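PDB 1E5P: aphrodisin from Mesocricetus auratus, which acts as an aphrodisiac pheromone of the lipocalin family, reliably eliciting copulatory behaviour in male hamsters. Local coordinates for residues 20-25 against 98-103; 43-48 against 70-75; 91-96 against 123-128. All blocks are in the same frame, centred on the assembly; numbering follows the deposited sequence. Where two conformers were deposited one is given.

Contact 1: residues 20-25 against 98-103; sequences LEKIEE and NMDRAG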
loop_
_atom_site.group_PDB
_atom_site.type_symbol
_atom_site.label_atom_id
_atom_site.label_comp_id
_atom_site.label_asym_id
_atom_site.label_seq_id
_atom_site.Cartn_x
_atom_site.Cartn_y
_atom_site.Cartn_z
ATOM N N LEU A 20 5.310 -13.589 0.045
ATOM C CA LEU A 20 3.886 -13.657 -0.307
ATOM C C LEU A 20 2.960 -13.866 0.850
ATOM O O LEU A 20 1.841 -13.300 0.889
ATOM C CB LEU A 20 3.737 -14.692 -1.424
ATOM C CG LEU A 20 2.358 -14.933 -2.022
ATOM C CD1 LEU A 20 1.801 -13.664 -2.631
ATOM C CD2 LEU A 20 2.435 -16.064 -3.060
ATOM N N GLU A 21 3.381 -14.624 1.879
ATOM C CA GLU A 21 2.501 -14.890 2.999
ATOM C C GLU A 21 2.103 -13.606 3.728
ATOM O O GLU A 21 1.055 -13.577 4.359
ATOM C CB GLU A 21 3.084 -15.889 3.989
ATOM C CG GLU A 21 4.319 -15.478 4.725
ATOM C CD GLU A 21 5.621 -15.460 3.983
ATOM O OE1 GLU A 21 5.723 -16.035 2.874
ATOM O OE2 GLU A 21 6.558 -14.829 4.554
ATOM N N LYS A 22 2.913 -12.551 3.621
ATOM C CA LYS A 22 2.574 -11.301 4.305
ATOM C C LYS A 22 1.318 -10.628 3.758
ATOM O O LYS A 22 0.661 -9.836 4.467
ATOM C CB LYS A 22 3.741 -10.316 4.144
ATOM C CG LYS A 22 5.002 -10.655 4.922
ATOM C CD LYS A 22 4.825 -10.303 6.404
ATOM C CE LYS A 22 6.130 -10.531 7.193
ATOM N NZ LYS A 22 5.925 -10.108 8.615
ATOM N N ILE A 23 0.979 -10.899 2.498
ATOM C CA ILE A 23 -0.117 -10.198 1.835
ATOM C C ILE A 23 -1.279 -11.088 1.435
ATOM O O ILE A 23 -2.281 -10.599 0.886
ATOM C CB ILE A 23 0.391 -9.376 0.637
ATOM C CG1 ILE A 23 1.122 -10.240 -0.407
ATOM C CG2 ILE A 23 1.348 -8.295 1.125
ATOM C CD1 ILE A 23 1.217 -9.564 -1.773
ATOM N N GLU A 24 -1.126 -12.403 1.684
ATOM C CA GLU A 24 -2.300 -13.264 1.422
ATOM C C GLU A 24 -3.335 -13.074 2.525
ATOM O O GLU A 24 -3.102 -12.367 3.509
ATOM C CB GLU A 24 -1.825 -14.721 1.403
ATOM C CG GLU A 24 -0.864 -14.885 0.208
ATOM C CD GLU A 24 -0.784 -16.335 -0.204
ATOM O OE1 GLU A 24 -0.598 -17.159 0.719
ATOM O OE2 GLU A 24 -0.906 -16.635 -1.408
ATOM N N GLU A 25 -4.507 -13.681 2.353
ATOM C CA GLU A 25 -5.524 -13.627 3.415
ATOM C C GLU A 25 -4.856 -14.131 4.709
ATOM O O GLU A 25 -4.140 -15.117 4.705
ATOM C CB GLU A 25 -6.661 -14.589 3.036
ATOM C CG GLU A 25 -7.829 -14.657 3.973
ATOM C CD GLU A 25 -8.849 -15.734 3.625
ATOM O OE1 GLU A 25 -8.635 -16.465 2.649
ATOM O OE2 GLU A 25 -9.859 -15.853 4.358
ATOM N N ASN A 98 8.850 -3.090 4.581
ATOM C CA ASN A 98 8.407 -3.364 5.956
ATOM C C ASN A 98 9.453 -4.166 6.703
ATOM O O ASN A 98 9.963 -5.135 6.115
ATOM C CB ASN A 98 7.076 -4.141 5.914
ATOM C CG ASN A 98 6.627 -4.626 7.265
ATOM O OD1 ASN A 98 6.926 -5.778 7.634
ATOM N ND2 ASN A 98 5.932 -3.801 8.051
HETATM N N MSE A 99 9.842 -3.766 7.896
HETATM C CA MSE A 99 10.793 -4.539 8.724
HETATM C C MSE A 99 9.940 -4.962 9.914
HETATM O O MSE A 99 9.577 -4.156 10.766
HETATM C CB MSE A 99 12.059 -3.797 9.154
HETATM C CG MSE A 99 12.768 -4.241 10.408
HETATM SE SE MSE A 99 14.200 -3.213 10.840
HETATM C CE MSE A 99 13.421 -1.625 11.111
ATOM N N ASP A 100 9.605 -6.262 9.976
ATOM C CA ASP A 100 8.732 -6.697 11.080
ATOM C C ASP A 100 9.468 -6.805 12.394
ATOM O O ASP A 100 10.691 -6.600 12.479
ATOM C CB ASP A 100 7.980 -7.933 10.644
ATOM C CG ASP A 100 8.780 -9.206 10.591
ATOM O OD1 ASP A 100 9.879 -9.235 11.172
ATOM O OD2 ASP A 100 8.267 -10.192 9.960
ATOM N N ARG A 101 8.756 -7.187 13.465
ATOM C CA ARG A 101 9.377 -7.216 14.792
ATOM C C ARG A 101 10.411 -8.311 14.961
ATOM O O ARG A 101 11.142 -8.282 15.957
ATOM C CB ARG A 101 8.285 -7.334 15.848
ATOM C CG ARG A 101 8.683 -6.982 17.259
ATOM C CD ARG A 101 7.849 -5.815 17.776
ATOM N NE ARG A 101 7.955 -5.692 19.224
ATOM C CZ ARG A 101 7.687 -4.564 19.878
ATOM N NH1 ARG A 101 7.307 -3.473 19.228
ATOM N NH2 ARG A 101 7.809 -4.530 21.196
ATOM N N ALA A 102 10.501 -9.271 14.059
ATOM C CA ALA A 102 11.525 -10.310 14.097
ATOM C C ALA A 102 12.765 -9.867 13.309
ATOM O O ALA A 102 13.814 -10.502 13.397
ATOM C CB ALA A 102 10.985 -11.615 13.494
ATOM N N GLY A 103 12.651 -8.767 12.560
ATOM C CA GLY A 103 13.738 -8.285 11.719
ATOM C C GLY A 103 13.617 -8.702 10.264
ATOM O O GLY A 103 14.498 -8.430 9.422
HETATM O O HOH W 1 5.000 -7.580 8.923
#
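K22 and D100 form a salt bridge between the loop that follows strand 8-17 and the turn at the end of strand 91-99. The two backbones stay well apart, K22 CA being 10.0 Å from N98 CA, the nearest pair of CA atoms, and the lysine chain spans the distance. Its CB leaves the backbone in the direction of the turn. CG is placed anti to the carbonyl carbon (chi1 -71°), and the chain bends at chi2 (-77°). From CB to NZ it runs extended. CB, CG and CD meet nothing of 98-103, while the side chain touches Q104 and T106 just beyond. CE is the first atom to meet the aspartate, 3.5 Å from D100 OD2, and K22 NZ then donates to D100 OD2 at 2.7 Å, on the anti lone pair, which faces away from OD1. The ammonium group also gives a hydrogen to a water 2.7 Å from K22 NZ, and this water in turn donates to N98 OD1 at 2.9 Å. OD1 takes part in the turn: A102 N reaches D100 OD1 at 3.0 Å from above the carboxylate plane, which makes an Asx turn inside the type I turn from D100 to G103, and Q104 N is a further donor to OD1. D100 thus ties the lysine to the turn. The lysine's charge, on a largely buried residue, is probably offset by the carboxylate, with the water extending the polar link to N98.

Contact 2: residues 43-48 against 70-75; sequences SEMEIT and GTYETQ. Unlike the reference sequence in segment 70-75: E73 (reference Gln).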
loop_
_atom_site.group_PDB
_atom_site.type_symbol
_atom_site.label_atom_id
_atom_site.label_comp_id
_atom_site.label_asym_id
_atom_site.label_seq_id
_atom_site.Cartn_x
_atom_site.Cartn_y
_atom_site.Cartn_z
ATOM N N SER A 43 3.712 16.610 4.380
ATOM C CA SER A 43 4.845 16.078 5.138
ATOM C C SER A 43 4.360 15.129 6.238
ATOM O O SER A 43 5.143 14.394 6.853
ATOM C CB SER A 43 5.704 17.178 5.731
ATOM O OG SER A 43 5.011 17.871 6.740
ATOM N N GLU A 44 3.069 15.176 6.527
ATOM C CA GLU A 44 2.448 14.196 7.446
ATOM C C GLU A 44 1.310 13.576 6.616
ATOM O O GLU A 44 0.511 14.362 6.086
ATOM C CB GLU A 44 1.946 14.815 8.718
ATOM C CG GLU A 44 2.976 15.067 9.801
ATOM C CD GLU A 44 2.316 15.845 10.958
ATOM O OE1 GLU A 44 1.092 16.057 10.889
ATOM O OE2 GLU A 44 3.050 16.227 11.878
HETATM N N MSE A 45 1.240 12.263 6.449
HETATM C CA MSE A 45 0.227 11.646 5.555
HETATM C C MSE A 45 -0.545 10.653 6.431
HETATM O O MSE A 45 0.064 9.646 6.792
HETATM C CB MSE A 45 0.843 10.927 4.344
HETATM C CG MSE A 45 0.044 9.921 3.564
HETATM SE SE MSE A 45 0.644 9.148 2.020
HETATM C CE MSE A 45 2.392 9.459 2.196
ATOM N N GLU A 46 -1.765 11.018 6.807
ATOM C CA GLU A 46 -2.563 10.096 7.604
ATOM C C GLU A 46 -3.255 9.099 6.684
ATOM O O GLU A 46 -3.942 9.490 5.750
ATOM C CB GLU A 46 -3.626 10.809 8.406
ATOM C CG GLU A 46 -4.513 9.783 9.108
ATOM C CD GLU A 46 -5.633 10.487 9.846
ATOM O OE1 GLU A 46 -5.912 11.632 9.441
ATOM O OE2 GLU A 46 -6.151 9.858 10.778
ATOM N N ILE A 47 -3.103 7.811 6.994
ATOM C CA ILE A 47 -3.705 6.795 6.127
ATOM C C ILE A 47 -4.788 6.072 6.929
ATOM O O ILE A 47 -4.480 5.648 8.040
ATOM C CB ILE A 47 -2.640 5.777 5.640
ATOM C CG1 ILE A 47 -1.562 6.536 4.843
ATOM C CG2 ILE A 47 -3.273 4.712 4.776
ATOM C CD1 ILE A 47 -0.332 5.744 4.493
ATOM N N THR A 48 -5.982 6.003 6.363
ATOM C CA THR A 48 -7.090 5.284 7.034
ATOM C C THR A 48 -7.316 4.016 6.184
ATOM O O THR A 48 -7.379 4.145 4.975
ATOM C CB THR A 48 -8.348 6.146 7.011
ATOM O OG1 THR A 48 -8.062 7.358 7.745
ATOM C CG2 THR A 48 -9.526 5.444 7.693
ATOM N N GLY A 70 12.986 11.888 1.227
ATOM C CA GLY A 70 11.792 11.842 0.416
ATOM C C GLY A 70 10.917 10.613 0.623
ATOM O O GLY A 70 9.973 10.364 -0.162
ATOM N N THR A 71 11.246 9.842 1.642
ATOM C CA THR A 71 10.408 8.687 1.986
ATOM C C THR A 71 9.551 9.046 3.205
ATOM O O THR A 71 9.843 9.982 3.953
ATOM C CB THR A 71 11.220 7.442 2.332
ATOM O OG1 THR A 71 11.966 7.636 3.563
ATOM C CG2 THR A 71 12.185 7.051 1.228
ATOM N N TYR A 72 8.501 8.256 3.402
ATOM C CA TYR A 72 7.641 8.359 4.556
ATOM C C TYR A 72 7.907 7.140 5.475
ATOM O O TYR A 72 8.137 6.044 4.951
ATOM C CB TYR A 72 6.168 8.299 4.188
ATOM C CG TYR A 72 5.648 9.528 3.464
ATOM C CD1 TYR A 72 5.756 9.606 2.092
ATOM C CD2 TYR A 72 5.086 10.575 4.185
ATOM C CE1 TYR A 72 5.300 10.740 1.411
ATOM C CE2 TYR A 72 4.621 11.695 3.507
ATOM C CZ TYR A 72 4.738 11.771 2.145
ATOM O OH TYR A 72 4.252 12.885 1.494
ATOM N N GLU A 73 7.929 7.367 6.760
ATOM C CA GLU A 73 8.062 6.307 7.741
ATOM C C GLU A 73 6.805 6.239 8.598
ATOM O O GLU A 73 6.229 7.249 8.988
ATOM C CB GLU A 73 9.300 6.501 8.625
ATOM C CG GLU A 73 10.576 6.410 7.809
ATOM C CD GLU A 73 11.856 6.423 8.611
ATOM O OE1 GLU A 73 11.793 6.515 9.868
ATOM O OE2 GLU A 73 12.909 6.340 7.944
ATOM N N THR A 74 6.345 5.022 8.866
ATOM C CA THR A 74 5.196 4.761 9.706
ATOM C C THR A 74 5.380 3.429 10.453
ATOM O O THR A 74 5.997 2.502 9.935
ATOM C CB THR A 74 3.846 4.783 8.972
ATOM O OG1 THR A 74 2.789 4.880 9.974
ATOM C CG2 THR A 74 3.630 3.515 8.170
ATOM N N GLN A 75 4.879 3.391 11.683
ATOM C CA GLN A 75 4.945 2.171 12.479
ATOM C C GLN A 75 3.618 1.435 12.328
ATOM O O GLN A 75 2.555 1.975 12.640
ATOM C CB GLN A 75 5.218 2.487 13.967
ATOM C CG GLN A 75 6.670 2.916 14.161
ATOM C CD GLN A 75 7.175 2.772 15.579
ATOM O OE1 GLN A 75 7.310 1.664 16.090
ATOM N NE2 GLN A 75 7.470 3.916 16.192
#
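The selenomethionine side chain of M45 meets the ring of Y72 at about a right angle, end-on to the aromatic face. Its terminal methyl, CE, sits over the middle of the ring, only 6° off the normal, in a CH-pi contact. SE lies farther out on nearly the same line, 4.8 Å from the ring centroid, so the pair is a Met-aromatic contact led by the methyl. M45 CG is anti to the backbone N (chi1 162°), and the chain is bent at chi3. Nearer the backbone, M45 CB comes to 3.9 Å from Y72 CE2. The ring is also held at its polar end, where Y72 OH is hydrogen-bonded to C42 O, just ahead of the 43-48 segment. Strands 44-53 and 72-75 are not paired with each other: strand 56-66 runs between them, antiparallel to both, and the two side chains meet across it on the inner side of the lipocalin barrel. F82 of strand 79-87 touches M45 and brings its ring to that of Y72, F3 also meets the tyrosine, and I36 of strand 32-39 packs against M45.

Contact 3: residues 91-96 against 123-128; sequences KIFFTN and NEILVQ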
loop_
_atom_site.group_PDB
_atom_site.type_symbol
_atom_site.label_atom_id
_atom_site.label_comp_id
_atom_site.label_asym_id
_atom_site.label_seq_id
_atom_site.Cartn_x
_atom_site.Cartn_y
_atom_site.Cartn_z
ATOM N N LYS A 91 -4.884 6.765 -9.747
ATOM C CA LYS A 91 -4.051 5.709 -9.175
ATOM C C LYS A 91 -2.778 6.203 -8.539
ATOM O O LYS A 91 -2.189 7.223 -8.904
ATOM C CB LYS A 91 -3.761 4.600 -10.218
ATOM C CG LYS A 91 -4.746 3.443 -9.917
ATOM C CD LYS A 91 -4.965 2.549 -11.083
ATOM C CE LYS A 91 -6.414 2.128 -11.217
ATOM N NZ LYS A 91 -7.175 3.173 -11.971
ATOM N N ILE A 92 -2.351 5.487 -7.471
ATOM C CA ILE A 92 -1.067 5.772 -6.853
ATOM C C ILE A 92 -0.292 4.434 -6.788
ATOM O O ILE A 92 -0.859 3.458 -6.284
ATOM C CB ILE A 92 -1.131 6.305 -5.407
ATOM C CG1 ILE A 92 -2.100 7.462 -5.233
ATOM C CG2 ILE A 92 0.276 6.693 -4.931
ATOM C CD1 ILE A 92 -2.472 7.682 -3.756
ATOM N N PHE A 93 0.901 4.401 -7.344
ATOM C CA PHE A 93 1.748 3.193 -7.214
ATOM C C PHE A 93 2.771 3.505 -6.123
ATOM O O PHE A 93 3.543 4.479 -6.281
ATOM C CB PHE A 93 2.513 2.939 -8.534
ATOM C CG PHE A 93 1.604 2.556 -9.673
ATOM C CD1 PHE A 93 0.812 3.510 -10.289
ATOM C CD2 PHE A 93 1.578 1.247 -10.132
ATOM C CE1 PHE A 93 -0.023 3.163 -11.348
ATOM C CE2 PHE A 93 0.741 0.903 -11.179
ATOM C CZ PHE A 93 -0.048 1.854 -11.780
ATOM N N PHE A 94 2.756 2.792 -5.008
ATOM C CA PHE A 94 3.697 3.025 -3.927
ATOM C C PHE A 94 4.701 1.852 -3.794
ATOM O O PHE A 94 4.335 0.718 -4.117
ATOM C CB PHE A 94 2.967 2.934 -2.555
ATOM C CG PHE A 94 2.017 4.015 -2.182
ATOM C CD1 PHE A 94 2.511 5.201 -1.619
ATOM C CD2 PHE A 94 0.650 3.869 -2.324
ATOM C CE1 PHE A 94 1.632 6.209 -1.241
ATOM C CE2 PHE A 94 -0.228 4.868 -1.945
ATOM C CZ PHE A 94 0.269 6.036 -1.391
ATOM N N THR A 95 5.887 2.163 -3.317
ATOM C CA THR A 95 6.837 1.111 -2.929
ATOM C C THR A 95 6.860 1.148 -1.397
ATOM O O THR A 95 6.717 2.250 -0.810
ATOM C CB THR A 95 8.221 1.311 -3.531
ATOM O OG1 THR A 95 9.118 0.323 -3.011
ATOM C CG2 THR A 95 8.806 2.677 -3.198
ATOM N N ASN A 96 6.916 0.010 -0.727
ATOM C CA ASN A 96 7.012 0.011 0.745
ATOM C C ASN A 96 7.997 -1.101 1.152
ATOM O O ASN A 96 8.031 -2.146 0.481
ATOM C CB ASN A 96 5.705 -0.286 1.451
ATOM C CG ASN A 96 5.796 -0.339 2.963
ATOM O OD1 ASN A 96 5.334 -1.280 3.640
ATOM N ND2 ASN A 96 6.368 0.682 3.569
ATOM N N ASN A 123 -1.559 -2.183 -15.683
ATOM C CA ASN A 123 -0.898 -3.456 -15.382
ATOM C C ASN A 123 0.517 -3.475 -15.931
ATOM O O ASN A 123 1.446 -3.996 -15.305
ATOM C CB ASN A 123 -1.695 -4.643 -15.943
ATOM C CG ASN A 123 -2.800 -5.087 -15.009
ATOM O OD1 ASN A 123 -2.555 -5.280 -13.813
ATOM N ND2 ASN A 123 -4.002 -5.244 -15.549
ATOM N N GLU A 124 0.767 -2.932 -17.132
ATOM C CA GLU A 124 2.121 -2.893 -17.679
ATOM C C GLU A 124 3.033 -2.071 -16.778
ATOM O O GLU A 124 4.169 -2.467 -16.502
ATOM C CB GLU A 124 2.117 -2.300 -19.102
ATOM C CG GLU A 124 3.504 -2.093 -19.690
ATOM C CD GLU A 124 4.249 -3.398 -19.915
ATOM O OE1 GLU A 124 3.626 -4.466 -19.897
ATOM O OE2 GLU A 124 5.483 -3.352 -20.105
ATOM N N ILE A 125 2.563 -0.920 -16.299
ATOM C CA ILE A 125 3.367 -0.095 -15.380
ATOM C C ILE A 125 3.706 -0.893 -14.117
ATOM O O ILE A 125 4.817 -0.857 -13.623
ATOM C CB ILE A 125 2.619 1.196 -15.001
ATOM C CG1 ILE A 125 2.545 2.106 -16.241
ATOM C CG2 ILE A 125 3.332 1.909 -13.862
ATOM C CD1 ILE A 125 1.739 3.377 -16.044
ATOM N N LEU A 126 2.730 -1.611 -13.588
ATOM C CA LEU A 126 2.957 -2.434 -12.395
ATOM C C LEU A 126 4.019 -3.507 -12.649
ATOM O O LEU A 126 4.893 -3.733 -11.813
ATOM C CB LEU A 126 1.638 -3.098 -12.000
ATOM C CG LEU A 126 1.733 -4.125 -10.847
ATOM C CD1 LEU A 126 2.252 -3.457 -9.588
ATOM C CD2 LEU A 126 0.358 -4.745 -10.657
ATOM N N VAL A 127 3.904 -4.192 -13.787
ATOM C CA VAL A 127 4.893 -5.225 -14.136
ATOM C C VAL A 127 6.274 -4.626 -14.253
ATOM O O VAL A 127 7.222 -5.241 -13.730
ATOM C CB VAL A 127 4.460 -5.966 -15.416
ATOM C CG1 VAL A 127 5.607 -6.706 -16.076
ATOM C CG2 VAL A 127 3.334 -6.931 -15.046
ATOM N N GLN A 128 6.427 -3.450 -14.868
ATOM C CA GLN A 128 7.727 -2.805 -15.003
ATOM C C GLN A 128 8.288 -2.517 -13.615
ATOM O O GLN A 128 9.459 -2.784 -13.302
ATOM C CB GLN A 128 7.665 -1.575 -15.918
ATOM C CG GLN A 128 7.363 -1.889 -17.380
ATOM C CD GLN A 128 7.659 -0.773 -18.363
ATOM O OE1 GLN A 128 8.623 -0.794 -19.132
ATOM N NE2 GLN A 128 6.802 0.251 -18.372
#
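F93 packs against I125 and L126 where the helix of the lipocalin fold, 120-132, lies against the outside of the beta-barrel. The dense part of the contact is one aromatic ring and one turn of helix. I125 CG2 stands over a face of the F93 ring, offset toward the rim, 4.0 Å from the centroid and 18° off the normal, in a CH-pi contact. The methyl can face the strand because CG2 is the branch anti to the backbone N of I125. Beside it, F93 CE2 reaches the helix backbone, lying 4.0 Å from L126 N. L126 turns the rest of its side chain to the barrel wall, touching V14, I109 and V111, and V111 also lies against F93. The other side of the helix is looser: E124 and Q128 are exposed, and neither takes part in the contact. Along the strand, I92 and F94 point to the barrel interior, where I92 touches W10, so F93 alone of these three consecutive residues is left to meet the helix. Next to the methyl contact, the same ring atom, F93 CE2, lies 4.2 Å from L126 CB.

In the fold
The three contacts are spread round one antiparallel barrel, their centres 18 to 20 Å apart. Contacts 1 and 3 share strand 91-99: contact 3 takes its first part, packed on the helix, and contact 1 its end and the turn beyond. Their segments alternate along the chain. Contact 2 falls wholly between the two segments of contact 1 in sequence and ends before contact 3 begins. Its nearest atoms are about 4 Å from those of contact 3 and about 6 Å from those of contact 1. Contact 2 faces the barrel interior, where lipocalins typically bind small molecules, consistent with odorant binding here, whereas contact 3 lies outside the wall.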